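Side-chain contacts in nicastrin (Dictyostelium purpureum, PDB 4R12), which probably serves as an essential membrane-bound subunit of gamma-secretase, with a large extracellular domain that may recruit substrates of this intramembrane protease: residues A[20-25]-A[477-482]; A[69-74]-A[152-157]; A[94-99]-A[413-418]; A[409-414]-A[419-424]. One frame throughout, in Å; residues are numbered along the deposited sequence.

Contact 1 lies at the surface, whereas contacts 2, 3 and 4 are partly buried. Contact 2 stays within the small lobe and contact 4 within the large lobe; contact 3 joins the two. Contacts 2 and 3 use the neighbouring strands 67-72 and 90-96, and Arg-155 of contact 2 also pairs with Asp-99 of contact 3. Contacts 3 and 4 share the loop before helix 427-441, where Asp-417 binds Asn-409 and Asn-421. The chemistry follows the place: a salt bridge beside an apolar pair in contact 2, single waters spanning contacts 1 and 3, and a direct amide-amide bond in contact 4.

Contact 1: A[20-25]-A[477-482]; sequences SSYPCT and PLNEVP
Tyr-22 turns its CG anti to the carbonyl carbon (chi1 -45°), and Asn-479 extends its amide opposite the backbone N (chi1 178°), which brings the phenol oxygen and the carboxamide oxygen within hydrogen-bonding distance of one shared water. Asn-479 belongs to an Asx turn: its OD1 accepts the backbone N of Val-481, two residues on, at 2.9 Å. That N-H comes from well above the carbonyl plane of the amide, 56° out of it, and not along a lone pair. The same oxygen takes a hydrogen from the water, OD1 to water oxygen 2.7 Å, so two donors hold it. On the other side the water lies 2.7 Å from Tyr-22 OH, at the edge of the ring and in its plane. No direct hydrogen bond joins the two segments. Tyr-22 CE1 comes no nearer than 4.3 Å to Asn-479 OD1, and the water completes the polar link. The other end of the amide is fixed as well, since Asn-479 ND2 donates to the backbone O of Asp-229, which lies in a loop that also touches the Tyr-22 side chain. The contact thus joins strand 21-29, hydrogen-bonded through Tyr-22 to Ala-145 of the antiparallel strand 143-146, to the irregular loop between helix 452-463 and strand 495-496. One face of the tyrosine ring is covered near its rim by the backbone carbonyl carbon of Ser-20. Beyond the water, van der Waals contact is slight: Val-481 CG2, the branch beside the backbone N, lies 4.1 Å from Tyr-22 OH.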
loop_
_atom_site.group_PDB
_atom_site.type_symbol
_atom_site.label_atom_id
_atom_site.label_comp_id
_atom_site.label_asym_id
_atom_site.label_seq_id
_atom_site.Cartn_x
_atom_site.Cartn_y
_atom_site.Cartn_z
ATOM N N SER A 20 -2.828 21.743 3.126
ATOM C CA SER A 20 -3.290 20.420 2.764
ATOM C C SER A 20 -3.243 20.271 1.262
ATOM O O SER A 20 -4.268 20.288 0.605
ATOM C CB SER A 20 -4.681 20.168 3.274
ATOM O OG SER A 20 -4.787 20.547 4.622
ATOM N N SER A 21 -2.026 20.153 0.744
ATOM C CA SER A 21 -1.787 19.887 -0.675
ATOM C C SER A 21 -1.023 18.575 -0.869
ATOM O O SER A 21 -0.185 18.193 -0.037
ATOM C CB SER A 21 -1.017 21.037 -1.325
ATOM O OG SER A 21 0.362 20.962 -1.011
ATOM N N TYR A 22 -1.306 17.899 -1.984
ATOM C CA TYR A 22 -0.809 16.552 -2.210
ATOM C C TYR A 22 -0.139 16.473 -3.581
ATOM O O TYR A 22 -0.807 16.379 -4.605
ATOM C CB TYR A 22 -1.950 15.540 -2.107
ATOM C CG TYR A 22 -2.867 15.769 -0.917
ATOM C CD1 TYR A 22 -2.472 15.427 0.367
ATOM C CD2 TYR A 22 -4.135 16.321 -1.084
ATOM C CE1 TYR A 22 -3.309 15.648 1.467
ATOM C CE2 TYR A 22 -4.977 16.539 0.006
ATOM C CZ TYR A 22 -4.557 16.198 1.276
ATOM O OH TYR A 22 -5.393 16.395 2.366
ATOM N N PRO A 23 1.194 16.518 -3.592
ATOM C CA PRO A 23 1.938 16.632 -4.853
ATOM C C PRO A 23 2.060 15.315 -5.614
ATOM O O PRO A 23 2.074 14.224 -5.027
ATOM C CB PRO A 23 3.316 17.110 -4.397
ATOM C CG PRO A 23 3.469 16.515 -3.019
ATOM C CD PRO A 23 2.079 16.500 -2.411
ATOM N N CYS A 24 2.135 15.440 -6.933
ATOM C CA CYS A 24 2.654 14.399 -7.793
ATOM C C CYS A 24 4.181 14.441 -7.721
ATOM O O CYS A 24 4.773 15.500 -7.901
ATOM C CB CYS A 24 2.166 14.615 -9.229
ATOM S SG CYS A 24 2.938 13.540 -10.445
ATOM N N THR A 25 4.823 13.311 -7.438
ATOM C CA THR A 25 6.278 13.305 -7.259
ATOM C C THR A 25 6.934 12.515 -8.378
ATOM O O THR A 25 6.235 11.860 -9.149
ATOM C CB THR A 25 6.670 12.704 -5.905
ATOM O OG1 THR A 25 6.239 11.345 -5.860
ATOM C CG2 THR A 25 6.012 13.489 -4.746
ATOM N N PRO A 477 0.463 11.682 13.369
ATOM C CA PRO A 477 0.704 11.730 11.916
ATOM C C PRO A 477 0.514 13.132 11.304
ATOM O O PRO A 477 -0.450 13.810 11.631
ATOM C CB PRO A 477 -0.340 10.744 11.350
ATOM C CG PRO A 477 -1.423 10.694 12.380
ATOM C CD PRO A 477 -0.710 10.854 13.713
ATOM N N LEU A 478 1.420 13.541 10.426
ATOM C CA LEU A 478 1.301 14.830 9.730
ATOM C C LEU A 478 0.089 14.870 8.789
ATOM O O LEU A 478 -0.556 15.902 8.620
ATOM C CB LEU A 478 2.578 15.119 8.946
ATOM C CG LEU A 478 3.849 15.217 9.805
ATOM C CD1 LEU A 478 5.108 15.344 8.948
ATOM C CD2 LEU A 478 3.740 16.377 10.799
ATOM N N ASN A 479 -0.216 13.724 8.194
ATOM C CA ASN A 479 -1.312 13.592 7.253
ATOM C C ASN A 479 -2.356 12.623 7.824
ATOM O O ASN A 479 -2.064 11.450 8.061
ATOM C CB ASN A 479 -0.768 13.114 5.889
ATOM C CG ASN A 479 -1.870 12.898 4.845
ATOM O OD1 ASN A 479 -3.017 13.285 5.047
ATOM N ND2 ASN A 479 -1.506 12.280 3.708
ATOM N N GLU A 480 -3.572 13.106 8.060
ATOM C CA GLU A 480 -4.598 12.254 8.654
ATOM C C GLU A 480 -5.325 11.440 7.606
ATOM O O GLU A 480 -6.125 10.579 7.940
ATOM C CB GLU A 480 -5.607 13.088 9.457
ATOM C CG GLU A 480 -4.962 13.867 10.604
ATOM C CD GLU A 480 -5.992 14.552 11.499
ATOM O OE1 GLU A 480 -7.052 14.973 10.990
ATOM O OE2 GLU A 480 -5.738 14.653 12.715
ATOM N N VAL A 481 -5.063 11.699 6.331
ATOM C CA VAL A 481 -5.573 10.785 5.303
ATOM C C VAL A 481 -4.747 9.521 5.367
ATOM O O VAL A 481 -3.530 9.584 5.245
ATOM C CB VAL A 481 -5.490 11.374 3.878
ATOM C CG1 VAL A 481 -5.980 10.328 2.845
ATOM C CG2 VAL A 481 -6.296 12.656 3.781
ATOM N N PRO A 482 -5.393 8.361 5.575
ATOM C CA PRO A 482 -4.585 7.139 5.560
ATOM C C PRO A 482 -3.904 6.996 4.203
ATOM O O PRO A 482 -4.582 7.142 3.186
ATOM C CB PRO A 482 -5.606 6.009 5.765
ATOM C CG PRO A 482 -6.883 6.689 6.210
ATOM C CD PRO A 482 -6.836 8.088 5.685
HETATM O O HOH W 1 -4.160 15.748 4.705
#

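Contact 2: A[69-74]-A[152-157]; sequences IVVLDT and VAIRNV
Asp-73 OD2 is gripped end-on by both terminal nitrogens of Arg-155: NH1 and NH2 each lie 2.9 Å from this one carboxylate oxygen. The oxygen sits almost in the guanidinium plane, but the carboxylate is turned 75° against it, so the two bonds differ. NH1 uses the anti lone pair of OD2, while NH2 arrives from above the carboxylate plane. Arg-155 runs straight from its backbone and bends at chi3 (-64°), swinging the guanidinium toward the end of the strand. Asp-73 OD1 accepts from the backbone N of Asn-75, and Arg-155 NE forms a second salt bridge with Asp-99 OD2, placing the arginine between two acids. A leucine in place of Arg-155 would probably leave both carboxylates without their cationic mate and Asp-73 freer to turn. Deeper in, Val-71 CG1 packs on Ile-154 CG2 at 4.2 Å, the side chains crossing at about a right angle. Helix 148-160 of the small lobe thereby rests Ile-154 on strand 67-72 and ties Arg-155 to Asp-73 just past it; the strand runs parallel to both its neighbours, strands 43-50 and 90-96.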
loop_
_atom_site.group_PDB
_atom_site.type_symbol
_atom_site.label_atom_id
_atom_site.label_comp_id
_atom_site.label_asym_id
_atom_site.label_seq_id
_atom_site.Cartn_x
_atom_site.Cartn_y
_atom_site.Cartn_z
ATOM N N ILE A 69 -1.837 28.113 -14.741
ATOM C CA ILE A 69 -2.101 26.978 -13.854
ATOM C C ILE A 69 -3.535 26.492 -14.064
ATOM O O ILE A 69 -4.491 27.161 -13.668
ATOM C CB ILE A 69 -1.924 27.331 -12.363
ATOM C CG1 ILE A 69 -0.522 27.882 -12.090
ATOM C CG2 ILE A 69 -2.221 26.102 -11.478
ATOM C CD1 ILE A 69 0.582 26.939 -12.496
ATOM N N VAL A 70 -3.679 25.333 -14.695
ATOM C CA VAL A 70 -4.997 24.764 -14.954
ATOM C C VAL A 70 -5.581 24.127 -13.699
ATOM O O VAL A 70 -4.938 23.300 -13.044
ATOM C CB VAL A 70 -4.947 23.713 -16.078
ATOM C CG1 VAL A 70 -6.326 23.095 -16.303
ATOM C CG2 VAL A 70 -4.429 24.336 -17.366
ATOM N N VAL A 71 -6.803 24.523 -13.364
ATOM C CA VAL A 71 -7.548 23.923 -12.262
ATOM C C VAL A 71 -8.561 22.950 -12.846
ATOM O O VAL A 71 -9.398 23.341 -13.656
ATOM C CB VAL A 71 -8.268 24.984 -11.415
ATOM C CG1 VAL A 71 -8.989 24.331 -10.251
ATOM C CG2 VAL A 71 -7.272 26.025 -10.918
ATOM N N LEU A 72 -8.475 21.685 -12.450
ATOM C CA LEU A 72 -9.323 20.653 -13.034
ATOM C C LEU A 72 -10.370 20.118 -12.072
ATOM O O LEU A 72 -10.035 19.628 -10.997
ATOM C CB LEU A 72 -8.472 19.474 -13.524
ATOM C CG LEU A 72 -7.565 19.673 -14.735
ATOM C CD1 LEU A 72 -6.705 18.435 -14.946
ATOM C CD2 LEU A 72 -8.406 19.949 -15.960
ATOM N N ASP A 73 -11.634 20.204 -12.468
ATOM C CA ASP A 73 -12.649 19.348 -11.875
ATOM C C ASP A 73 -12.182 17.935 -12.168
ATOM O O ASP A 73 -11.671 17.664 -13.263
ATOM C CB ASP A 73 -14.030 19.600 -12.473
ATOM C CG ASP A 73 -15.105 18.709 -11.862
ATOM O OD1 ASP A 73 -15.214 17.530 -12.276
ATOM O OD2 ASP A 73 -15.836 19.195 -10.977
ATOM N N THR A 74 -12.335 17.031 -11.214
ATOM C CA THR A 74 -11.680 15.743 -11.363
ATOM C C THR A 74 -12.232 14.912 -12.526
ATOM O O THR A 74 -11.552 14.005 -13.009
ATOM C CB THR A 74 -11.752 14.922 -10.066
ATOM O OG1 THR A 74 -10.917 13.765 -10.198
ATOM C CG2 THR A 74 -13.182 14.508 -9.752
ATOM N N VAL A 152 -12.898 23.767 -2.696
ATOM C CA VAL A 152 -14.060 24.649 -2.774
ATOM C C VAL A 152 -13.615 26.091 -3.020
ATOM O O VAL A 152 -14.133 26.775 -3.908
ATOM C CB VAL A 152 -14.919 24.569 -1.486
ATOM C CG1 VAL A 152 -16.008 25.652 -1.484
ATOM C CG2 VAL A 152 -15.525 23.178 -1.339
ATOM N N ALA A 153 -12.626 26.532 -2.255
ATOM C CA ALA A 153 -12.171 27.912 -2.339
ATOM C C ALA A 153 -11.455 28.178 -3.670
ATOM O O ALA A 153 -11.685 29.195 -4.311
ATOM C CB ALA A 153 -11.272 28.237 -1.158
ATOM N N ILE A 154 -10.619 27.238 -4.102
ATOM C CA ILE A 154 -9.871 27.393 -5.345
ATOM C C ILE A 154 -10.768 27.268 -6.583
ATOM O O ILE A 154 -10.517 27.904 -7.610
ATOM C CB ILE A 154 -8.721 26.361 -5.417
ATOM C CG1 ILE A 154 -7.709 26.655 -4.311
ATOM C CG2 ILE A 154 -8.026 26.397 -6.777
ATOM C CD1 ILE A 154 -7.133 28.033 -4.402
ATOM N N ARG A 155 -11.809 26.446 -6.490
ATOM C CA ARG A 155 -12.802 26.371 -7.561
ATOM C C ARG A 155 -13.502 27.720 -7.702
ATOM O O ARG A 155 -13.776 28.167 -8.821
ATOM C CB ARG A 155 -13.839 25.270 -7.300
ATOM C CG ARG A 155 -14.827 25.074 -8.458
ATOM C CD ARG A 155 -15.944 24.064 -8.145
ATOM N NE ARG A 155 -15.457 22.700 -7.925
ATOM C CZ ARG A 155 -15.514 21.721 -8.823
ATOM N NH1 ARG A 155 -16.035 21.940 -10.026
ATOM N NH2 ARG A 155 -15.050 20.514 -8.518
ATOM N N ASN A 156 -13.746 28.364 -6.586
ATOM C CA ASN A 156 -14.367 29.660 -6.557
ATOM C C ASN A 156 -13.536 30.721 -7.277
ATOM O O ASN A 156 -13.969 31.289 -8.243
ATOM C CB ASN A 156 -14.621 30.058 -5.117
ATOM C CG ASN A 156 -15.417 31.329 -4.992
ATOM O OD1 ASN A 156 -16.308 31.585 -5.757
ATOM N ND2 ASN A 156 -15.096 32.111 -4.020
ATOM N N VAL A 157 -12.328 30.961 -6.818
ATOM C CA VAL A 157 -11.489 31.985 -7.423
ATOM C C VAL A 157 -11.072 31.716 -8.850
ATOM O O VAL A 157 -10.993 32.610 -9.651
ATOM C CB VAL A 157 -10.255 32.255 -6.594
ATOM C CG1 VAL A 157 -10.650 32.681 -5.205
ATOM C CG2 VAL A 157 -9.392 31.031 -6.554
#

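Contact 3: A[94-99]-A[413-418]; sequences IIVLTD and GYEQDD. With NAG (2-acetamido-2-deoxy-beta-D-glucopyranose), chain D.
The junction of small and large lobes is made here by Glu-415, in a type I beta turn from Tyr-414 to Asp-417, reaching the loop residue Thr-98 just beyond strand 90-96. Its CG stands between the backbone N and carbonyl carbon (chi1 51°), and from there the chain runs out extended, so the carboxylate crosses to the other lobe. The two carboxylate oxygens then divide the work. OE1 touches the methyl group of Thr-98, 3.5 Å from CG2. OE2 accepts from a water at 2.6 Å, and that water's other hydrogen goes to the backbone O of Leu-97, 2.9 Å from the water oxygen. The water therefore donates to both sides, consistent with an ionised glutamate. Val-96 CG1 lies farther off, 4.5 Å from Glu-415 OE2. The hydroxyl of Thr-98 is used elsewhere, OG1 binding the backbone O of Ile-146. Within the turn, Glu-415 CG lies 3.5 Å above the Tyr-414 ring plane, toward its rim. The sugar attached to Asn-148 borders the same loop: its N2 donates to the backbone O of Asp-99 at 3.0 Å, nearly straight at 158°. Nearby, Asp-418 OD2 adds a salt bridge to Lys-101, another polar tie between the lobes. On the small-lobe side, strand 90-96 lies between the parallel strands 67-72 and 143-146, with helix 148-160 against Leu-97 and Asp-99; on the large-lobe side, the turn belongs to the loop leading from strand 397-401 to helix 427-441.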
loop_
_atom_site.group_PDB
_atom_site.type_symbol
_atom_site.label_atom_id
_atom_site.label_comp_id
_atom_site.label_asym_id
_atom_site.label_seq_id
_atom_site.Cartn_x
_atom_site.Cartn_y
_atom_site.Cartn_z
ATOM N N ILE A 94 -0.827 22.044 -12.813
ATOM C CA ILE A 94 -2.221 21.645 -12.691
ATOM C C ILE A 94 -2.589 21.477 -11.222
ATOM O O ILE A 94 -1.800 20.952 -10.430
ATOM C CB ILE A 94 -2.499 20.334 -13.462
ATOM C CG1 ILE A 94 -2.388 20.578 -14.967
ATOM C CG2 ILE A 94 -3.882 19.768 -13.137
ATOM C CD1 ILE A 94 -2.412 19.309 -15.783
ATOM N N ILE A 95 -3.779 21.953 -10.864
ATOM C CA ILE A 95 -4.363 21.688 -9.557
ATOM C C ILE A 95 -5.605 20.840 -9.755
ATOM O O ILE A 95 -6.500 21.204 -10.525
ATOM C CB ILE A 95 -4.736 22.976 -8.816
ATOM C CG1 ILE A 95 -3.496 23.842 -8.613
ATOM C CG2 ILE A 95 -5.406 22.652 -7.487
ATOM C CD1 ILE A 95 -3.789 25.209 -8.004
ATOM N N VAL A 96 -5.649 19.702 -9.074
ATOM C CA VAL A 96 -6.795 18.806 -9.183
ATOM C C VAL A 96 -7.681 18.962 -7.953
ATOM O O VAL A 96 -7.231 18.816 -6.810
ATOM C CB VAL A 96 -6.360 17.329 -9.352
ATOM C CG1 VAL A 96 -7.589 16.398 -9.366
ATOM C CG2 VAL A 96 -5.523 17.167 -10.638
ATOM N N LEU A 97 -8.949 19.269 -8.204
ATOM C CA LEU A 97 -9.917 19.507 -7.147
ATOM C C LEU A 97 -10.472 18.184 -6.619
ATOM O O LEU A 97 -10.707 17.250 -7.387
ATOM C CB LEU A 97 -11.056 20.391 -7.674
ATOM C CG LEU A 97 -10.643 21.726 -8.316
ATOM C CD1 LEU A 97 -11.827 22.331 -9.051
ATOM C CD2 LEU A 97 -10.109 22.700 -7.275
ATOM N N THR A 98 -10.673 18.106 -5.312
ATOM C CA THR A 98 -11.244 16.903 -4.719
ATOM C C THR A 98 -12.535 17.192 -3.959
ATOM O O THR A 98 -12.928 16.382 -3.119
ATOM C CB THR A 98 -10.257 16.227 -3.747
ATOM O OG1 THR A 98 -10.051 17.082 -2.612
ATOM C CG2 THR A 98 -8.917 15.970 -4.433
ATOM N N ASP A 99 -13.182 18.331 -4.237
ATOM C CA ASP A 99 -14.462 18.640 -3.584
ATOM C C ASP A 99 -15.615 17.869 -4.235
ATOM O O ASP A 99 -16.690 17.733 -3.652
ATOM C CB ASP A 99 -14.754 20.151 -3.588
ATOM C CG ASP A 99 -14.650 20.786 -4.971
ATOM O OD1 ASP A 99 -13.883 20.287 -5.831
ATOM O OD2 ASP A 99 -15.335 21.815 -5.191
ATOM N N GLY A 413 -5.578 1.832 -7.666
ATOM C CA GLY A 413 -4.401 2.685 -7.681
ATOM C C GLY A 413 -4.746 4.160 -7.805
ATOM O O GLY A 413 -4.047 4.936 -8.469
ATOM N N TYR A 414 -5.817 4.560 -7.140
ATOM C CA TYR A 414 -6.356 5.901 -7.332
ATOM C C TYR A 414 -7.026 6.418 -6.052
ATOM O O TYR A 414 -7.562 5.629 -5.279
ATOM C CB TYR A 414 -7.344 5.892 -8.508
ATOM C CG TYR A 414 -7.948 7.240 -8.812
ATOM C CD1 TYR A 414 -7.151 8.302 -9.246
ATOM C CD2 TYR A 414 -9.315 7.450 -8.685
ATOM C CE1 TYR A 414 -7.706 9.558 -9.513
ATOM C CE2 TYR A 414 -9.882 8.689 -8.958
ATOM C CZ TYR A 414 -9.071 9.740 -9.368
ATOM O OH TYR A 414 -9.646 10.964 -9.628
ATOM N N GLU A 415 -6.995 7.744 -5.859
ATOM C CA GLU A 415 -7.508 8.388 -4.636
ATOM C C GLU A 415 -8.959 8.055 -4.319
ATOM O O GLU A 415 -9.353 8.050 -3.155
ATOM C CB GLU A 415 -7.362 9.915 -4.736
ATOM C CG GLU A 415 -7.948 10.473 -6.029
ATOM C CD GLU A 415 -8.226 11.970 -5.994
ATOM O OE1 GLU A 415 -8.479 12.516 -4.908
ATOM O OE2 GLU A 415 -8.207 12.599 -7.069
ATOM N N GLN A 416 -9.767 7.791 -5.347
ATOM C CA GLN A 416 -11.168 7.470 -5.119
ATOM C C GLN A 416 -11.401 6.034 -4.626
ATOM O O GLN A 416 -12.544 5.637 -4.407
ATOM C CB GLN A 416 -11.981 7.725 -6.388
ATOM C CG GLN A 416 -13.470 7.960 -6.125
ATOM C CD GLN A 416 -14.163 8.696 -7.261
ATOM O OE1 GLN A 416 -13.598 9.604 -7.869
ATOM N NE2 GLN A 416 -15.410 8.313 -7.534
ATOM N N ASP A 417 -10.329 5.264 -4.447
ATOM C CA ASP A 417 -10.428 3.965 -3.801
ATOM C C ASP A 417 -10.463 4.205 -2.293
ATOM O O ASP A 417 -9.476 3.982 -1.582
ATOM C CB ASP A 417 -9.256 3.062 -4.203
ATOM C CG ASP A 417 -9.383 1.651 -3.652
ATOM O OD1 ASP A 417 -10.446 1.308 -3.078
ATOM O OD2 ASP A 417 -8.404 0.872 -3.798
ATOM N N ASP A 418 -11.615 4.666 -1.820
ATOM C CA ASP A 418 -11.749 5.152 -0.449
ATOM C C ASP A 418 -12.887 4.422 0.286
ATOM O O ASP A 418 -13.362 3.377 -0.183
ATOM C CB ASP A 418 -11.972 6.677 -0.450
ATOM C CG ASP A 418 -13.222 7.096 -1.224
ATOM O OD1 ASP A 418 -14.097 6.243 -1.505
ATOM O OD2 ASP A 418 -13.328 8.296 -1.556
HETATM C C1 NAG D . -16.821 17.419 0.437
HETATM C C2 NAG D . -17.476 16.167 -0.088
HETATM C C3 NAG D . -18.962 16.373 -0.232
HETATM C C4 NAG D . -19.580 16.982 1.021
HETATM C C5 NAG D . -18.758 18.204 1.433
HETATM C C6 NAG D . -19.197 18.858 2.709
HETATM C C7 NAG D . -16.204 14.767 -1.535
HETATM C C8 NAG D . -15.849 14.455 -2.938
HETATM N N2 NAG D . -16.930 15.839 -1.361
HETATM O O3 NAG D . -19.524 15.111 -0.530
HETATM O O4 NAG D . -20.927 17.331 0.713
HETATM O O5 NAG D . -17.449 17.751 1.657
HETATM O O6 NAG D . -19.073 17.930 3.769
HETATM O O7 NAG D . -15.845 14.084 -0.615
HETATM O O HOH W 2 -9.941 14.494 -7.500
#

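Contact 4: A[409-414]-A[419-424]; sequences NPYYGY and NENVLG
Asn-409 OD1 is held by two N-H groups that approach from opposite faces of its amide plane, neither along a lone pair. From one face comes Asn-421 ND2, at 2.9 Å and 51° out of the plane; from the other comes the backbone N of Tyr-411, at 3.0 Å. Both asparagine side chains extend away from their own backbone N, and they cross at about a right angle with their amide planes 43° apart. The oxygen lies close to the plane of the Asn-421 amide, which offers its N-H edge. The bond from Tyr-411 N closes an Asx turn, and a type II beta turn follows from Tyr-411 to Tyr-414, with Gly-413 at the position of positive phi (71°). Both belong to the large-lobe loop ahead of helix 427-441. The other end of the Asn-421 amide is packed tightly: OD1 lies 3.3 Å from both CG and CD of Pro-410, and 3.7 Å from CD2 of Tyr-411, at the edge of that ring. An alanine at Asn-409 is likely to leave the N-H of Tyr-411 and one from Asn-421 without their shared acceptor and to weaken the turn. Asp-417 grips both asparagines, its OD1 accepting from Asn-421 ND2 and its OD2 from Asn-409 ND2. The Tyr-411 hydroxyl points elsewhere, to the backbone O of Tyr-104.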
loop_
_atom_site.group_PDB
_atom_site.type_symbol
_atom_site.label_atom_id
_atom_site.label_comp_id
_atom_site.label_asym_id
_atom_site.label_seq_id
_atom_site.Cartn_x
_atom_site.Cartn_y
_atom_site.Cartn_z
ATOM N N ASN A 409 -12.758 -3.710 -8.091
ATOM C CA ASN A 409 -12.265 -2.356 -7.799
ATOM C C ASN A 409 -12.293 -1.447 -9.034
ATOM O O ASN A 409 -11.505 -1.633 -9.958
ATOM C CB ASN A 409 -10.834 -2.445 -7.252
ATOM C CG ASN A 409 -10.350 -1.135 -6.614
ATOM O OD1 ASN A 409 -10.998 -0.094 -6.727
ATOM N ND2 ASN A 409 -9.183 -1.188 -5.969
ATOM N N PRO A 410 -13.194 -0.448 -9.050
ATOM C CA PRO A 410 -13.281 0.456 -10.202
ATOM C C PRO A 410 -12.298 1.632 -10.124
ATOM O O PRO A 410 -12.220 2.431 -11.062
ATOM C CB PRO A 410 -14.725 0.947 -10.140
ATOM C CG PRO A 410 -15.039 0.949 -8.676
ATOM C CD PRO A 410 -14.269 -0.193 -8.065
ATOM N N TYR A 411 -11.550 1.719 -9.032
ATOM C CA TYR A 411 -10.612 2.819 -8.843
ATOM C C TYR A 411 -9.252 2.311 -8.396
ATOM O O TYR A 411 -8.647 2.864 -7.474
ATOM C CB TYR A 411 -11.175 3.825 -7.816
ATOM C CG TYR A 411 -12.396 4.528 -8.346
ATOM C CD1 TYR A 411 -12.301 5.398 -9.419
ATOM C CD2 TYR A 411 -13.647 4.302 -7.794
ATOM C CE1 TYR A 411 -13.427 6.044 -9.926
ATOM C CE2 TYR A 411 -14.782 4.938 -8.293
ATOM C CZ TYR A 411 -14.663 5.802 -9.359
ATOM O OH TYR A 411 -15.785 6.432 -9.859
ATOM N N TYR A 412 -8.752 1.270 -9.064
ATOM C CA TYR A 412 -7.498 0.675 -8.637
ATOM C C TYR A 412 -6.320 1.651 -8.758
ATOM O O TYR A 412 -6.076 2.216 -9.821
ATOM C CB TYR A 412 -7.200 -0.600 -9.446
ATOM C CG TYR A 412 -5.967 -1.297 -8.953
ATOM C CD1 TYR A 412 -4.711 -0.968 -9.449
ATOM C CD2 TYR A 412 -6.053 -2.271 -7.964
ATOM C CE1 TYR A 412 -3.572 -1.597 -8.983
ATOM C CE2 TYR A 412 -4.917 -2.909 -7.487
ATOM C CZ TYR A 412 -3.683 -2.566 -8.003
ATOM O OH TYR A 412 -2.545 -3.182 -7.537
ATOM N N GLY A 413 -5.578 1.832 -7.666
ATOM C CA GLY A 413 -4.401 2.685 -7.681
ATOM C C GLY A 413 -4.746 4.160 -7.805
ATOM O O GLY A 413 -4.047 4.936 -8.469
ATOM N N TYR A 414 -5.817 4.560 -7.140
ATOM C CA TYR A 414 -6.356 5.901 -7.332
ATOM C C TYR A 414 -7.026 6.418 -6.052
ATOM O O TYR A 414 -7.562 5.629 -5.279
ATOM C CB TYR A 414 -7.344 5.892 -8.508
ATOM C CG TYR A 414 -7.948 7.240 -8.812
ATOM C CD1 TYR A 414 -7.151 8.302 -9.246
ATOM C CD2 TYR A 414 -9.315 7.450 -8.685
ATOM C CE1 TYR A 414 -7.706 9.558 -9.513
ATOM C CE2 TYR A 414 -9.882 8.689 -8.958
ATOM C CZ TYR A 414 -9.071 9.740 -9.368
ATOM O OH TYR A 414 -9.646 10.964 -9.628
ATOM N N ASN A 419 -13.349 4.975 1.412
ATOM C CA ASN A 419 -14.317 4.241 2.233
ATOM C C ASN A 419 -15.629 4.006 1.506
ATOM O O ASN A 419 -16.336 3.039 1.810
ATOM C CB ASN A 419 -14.571 4.929 3.610
ATOM C CG ASN A 419 -15.189 6.332 3.514
ATOM O OD1 ASN A 419 -15.621 6.790 2.460
ATOM N ND2 ASN A 419 -15.238 7.015 4.652
ATOM N N GLU A 420 -15.936 4.860 0.530
ATOM C CA GLU A 420 -17.154 4.696 -0.258
ATOM C C GLU A 420 -16.990 3.699 -1.406
ATOM O O GLU A 420 -17.953 3.376 -2.104
ATOM C CB GLU A 420 -17.613 6.051 -0.792
ATOM C CG GLU A 420 -18.124 6.941 0.328
ATOM C CD GLU A 420 -18.705 8.241 -0.166
ATOM O OE1 GLU A 420 -18.569 8.542 -1.371
ATOM O OE2 GLU A 420 -19.301 8.962 0.660
ATOM N N ASN A 421 -15.777 3.196 -1.581
ATOM C CA ASN A 421 -15.506 2.233 -2.635
ATOM C C ASN A 421 -15.555 0.794 -2.124
ATOM O O ASN A 421 -15.369 -0.136 -2.892
ATOM C CB ASN A 421 -14.134 2.515 -3.276
ATOM C CG ASN A 421 -13.908 1.735 -4.579
ATOM O OD1 ASN A 421 -14.779 1.689 -5.443
ATOM N ND2 ASN A 421 -12.730 1.131 -4.719
ATOM N N VAL A 422 -15.779 0.601 -0.824
ATOM C CA VAL A 422 -15.796 -0.754 -0.274
ATOM C C VAL A 422 -17.069 -0.991 0.529
ATOM O O VAL A 422 -17.768 -0.041 0.868
ATOM C CB VAL A 422 -14.577 -1.037 0.627
ATOM C CG1 VAL A 422 -13.311 -1.257 -0.224
ATOM C CG2 VAL A 422 -14.372 0.114 1.628
ATOM N N LEU A 423 -17.368 -2.260 0.811
ATOM C CA LEU A 423 -18.601 -2.633 1.495
ATOM C C LEU A 423 -18.372 -2.905 2.980
ATOM O O LEU A 423 -18.206 -4.061 3.399
ATOM C CB LEU A 423 -19.227 -3.871 0.830
ATOM C CG LEU A 423 -19.757 -3.684 -0.595
ATOM C CD1 LEU A 423 -20.289 -5.020 -1.166
ATOM C CD2 LEU A 423 -20.843 -2.622 -0.625
ATOM N N GLY A 424 -18.390 -1.844 3.782
ATOM C CA GLY A 424 -18.272 -1.991 5.221
ATOM C C GLY A 424 -19.237 -3.023 5.800
ATOM O O GLY A 424 -18.926 -3.700 6.783
#